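Local coordinates for protein glucosamine-6-phosphate deaminase (Thermotoga maritima, PDB 1J5X) that is a SIS-domain protein that folds into two linked alpha/beta halves, each built around a parallel beta sheet, at residues C60-N65 against A231-E236. Residues are numbered along the deposited sequence; the frame is centred on the assembly and turned at random.
Sequences CGSSYN and ALKCIE
L232 pushes its CD2 methyl against the first turn of helix 62-78, where it overlaps S62, the backbone of G61 and the amide of N65. With CG anti to the backbone N (chi1 175°), the leucine reaches across from helix 222-238, and CD2 ends 3.2 Å from S62 OG, close also to the backbone N of S62 and the carbonyl carbon of G61. On another flank of the same methyl lies N65, whose ND2 is 3.8 Å from L232 CD2; E229, one turn before K233, accepts a hydrogen bond from that nitrogen through OE1. K233 leaves its helix beside the contact, but bends at chi2 and chi3 (-65° and 77°) bring NZ to 2.8 Å from S62 OG. The ammonium group is held by a salt bridge to E229 OE2 and a hydrogen bond to M160 O, while E236 OE1 stands at a long 3.9 Å from K233 NZ. A water joins the two helices as well: it lies 2.6 Å from S62 OG and donates to E236 OE1. The helix start that carries S62, just after the first SIS-domain strand and with G61 as N-cap, is thereby joined to the half of the chain built on the other parallel sheet. L232, chiefly through CD2, supplies the apolar part of this junction; around it, E229 OE2 and M160 O grip K233 NZ and so fix it beside S62.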
loop_
_atom_site.group_PDB
_atom_site.type_symbol
_atom_site.label_atom_id
_atom_site.label_comp_id
_atom_site.label_asym_id
_atom_site.label_seq_id
_atom_site.Cartn_x
_atom_site.Cartn_y
_atom_site.Cartn_z
ATOM N N CYS A 60 -11.251 -2.412 2.237
ATOM C CA CYS A 60 -11.763 -1.360 1.347
ATOM C C CYS A 60 -10.780 -0.222 1.142
ATOM O O CYS A 60 -10.073 0.160 2.104
ATOM C CB CYS A 60 -13.044 -0.712 1.920
ATOM S SG CYS A 60 -14.388 -1.892 2.257
ATOM N N GLY A 61 -10.736 0.293 -0.082
ATOM C CA GLY A 61 -9.883 1.461 -0.387
ATOM C C GLY A 61 -8.417 1.157 -0.122
ATOM O O GLY A 61 -7.897 0.111 -0.607
ATOM N N SER A 62 -7.728 2.050 0.598
ATOM C CA SER A 62 -6.310 1.773 0.933
ATOM C C SER A 62 -6.148 0.434 1.608
ATOM O O SER A 62 -5.085 -0.209 1.445
ATOM C CB SER A 62 -5.698 2.823 1.898
ATOM O OG SER A 62 -5.889 4.076 1.324
ATOM N N SER A 63 -7.157 0.003 2.388
ATOM C CA SER A 63 -7.023 -1.284 3.084
ATOM C C SER A 63 -7.193 -2.468 2.097
ATOM O O SER A 63 -6.750 -3.588 2.341
ATOM C CB SER A 63 -8.018 -1.393 4.227
ATOM O OG SER A 63 -7.504 -0.772 5.421
ATOM N N TYR A 64 -7.874 -2.214 0.998
ATOM C CA TYR A 64 -7.962 -3.274 -0.006
ATOM C C TYR A 64 -6.614 -3.283 -0.681
ATOM O O TYR A 64 -6.091 -4.349 -1.041
ATOM C CB TYR A 64 -9.064 -3.001 -1.056
ATOM C CG TYR A 64 -8.908 -3.851 -2.310
ATOM C CD1 TYR A 64 -9.201 -5.226 -2.289
ATOM C CD2 TYR A 64 -8.341 -3.274 -3.476
ATOM C CE1 TYR A 64 -8.920 -6.059 -3.394
ATOM C CE2 TYR A 64 -8.035 -4.118 -4.618
ATOM C CZ TYR A 64 -8.320 -5.501 -4.536
ATOM O OH TYR A 64 -7.910 -6.365 -5.548
ATOM N N ASN A 65 -6.055 -2.102 -0.944
ATOM C CA ASN A 65 -4.728 -2.114 -1.584
ATOM C C ASN A 65 -3.684 -2.800 -0.720
ATOM O O ASN A 65 -2.750 -3.454 -1.248
ATOM C CB ASN A 65 -4.269 -0.679 -1.918
ATOM C CG ASN A 65 -5.197 -0.018 -2.936
ATOM O OD1 ASN A 65 -5.727 -0.672 -3.841
ATOM N ND2 ASN A 65 -5.369 1.280 -2.809
ATOM N N ALA A 231 -1.485 5.544 -6.495
ATOM C CA ALA A 231 -2.473 6.324 -7.236
ATOM C C ALA A 231 -3.543 6.855 -6.325
ATOM O O ALA A 231 -3.952 8.027 -6.437
ATOM C CB ALA A 231 -3.074 5.460 -8.387
ATOM N N LEU A 232 -3.969 6.053 -5.357
ATOM C CA LEU A 232 -5.036 6.504 -4.490
ATOM C C LEU A 232 -4.578 7.684 -3.622
ATOM O O LEU A 232 -5.360 8.634 -3.324
ATOM C CB LEU A 232 -5.525 5.327 -3.613
ATOM C CG LEU A 232 -6.564 5.714 -2.565
ATOM C CD1 LEU A 232 -7.777 6.183 -3.350
ATOM C CD2 LEU A 232 -7.001 4.555 -1.676
ATOM N N LYS A 233 -3.315 7.653 -3.176
ATOM C CA LYS A 233 -2.829 8.781 -2.362
ATOM C C LYS A 233 -2.876 10.068 -3.167
ATOM O O LYS A 233 -3.255 11.119 -2.625
ATOM C CB LYS A 233 -1.379 8.553 -1.894
ATOM C CG LYS A 233 -1.075 7.246 -1.157
ATOM C CD LYS A 233 -1.770 7.082 0.187
ATOM C CE LYS A 233 -3.294 6.679 0.061
ATOM N NZ LYS A 233 -3.777 5.919 1.290
ATOM N N CYS A 234 -2.482 10.022 -4.426
ATOM C CA CYS A 234 -2.491 11.254 -5.207
ATOM C C CYS A 234 -3.869 11.676 -5.596
ATOM O O CYS A 234 -4.107 12.879 -5.815
ATOM C CB CYS A 234 -1.645 11.143 -6.430
ATOM S SG CYS A 234 0.135 10.962 -5.916
ATOM N N ILE A 235 -4.782 10.712 -5.674
ATOM C CA ILE A 235 -6.158 11.081 -6.003
ATOM C C ILE A 235 -6.741 11.773 -4.808
ATOM O O ILE A 235 -7.249 12.890 -4.939
ATOM C CB ILE A 235 -7.032 9.815 -6.369
ATOM C CG1 ILE A 235 -6.636 9.311 -7.757
ATOM C CG2 ILE A 235 -8.526 10.168 -6.295
ATOM C CD1 ILE A 235 -7.056 7.797 -8.099
ATOM N N GLU A 236 -6.637 11.163 -3.637
ATOM C CA GLU A 236 -7.208 11.738 -2.462
ATOM C C GLU A 236 -6.538 13.032 -1.997
ATOM O O GLU A 236 -7.218 14.013 -1.650
ATOM C CB GLU A 236 -7.161 10.783 -1.290
ATOM C CG GLU A 236 -7.993 9.501 -1.421
ATOM C CD GLU A 236 -7.760 8.553 -0.234
ATOM O OE1 GLU A 236 -6.586 8.382 0.176
ATOM O OE2 GLU A 236 -8.714 7.951 0.291
HETATM O O HOH W 1 -6.492 6.406 2.252
#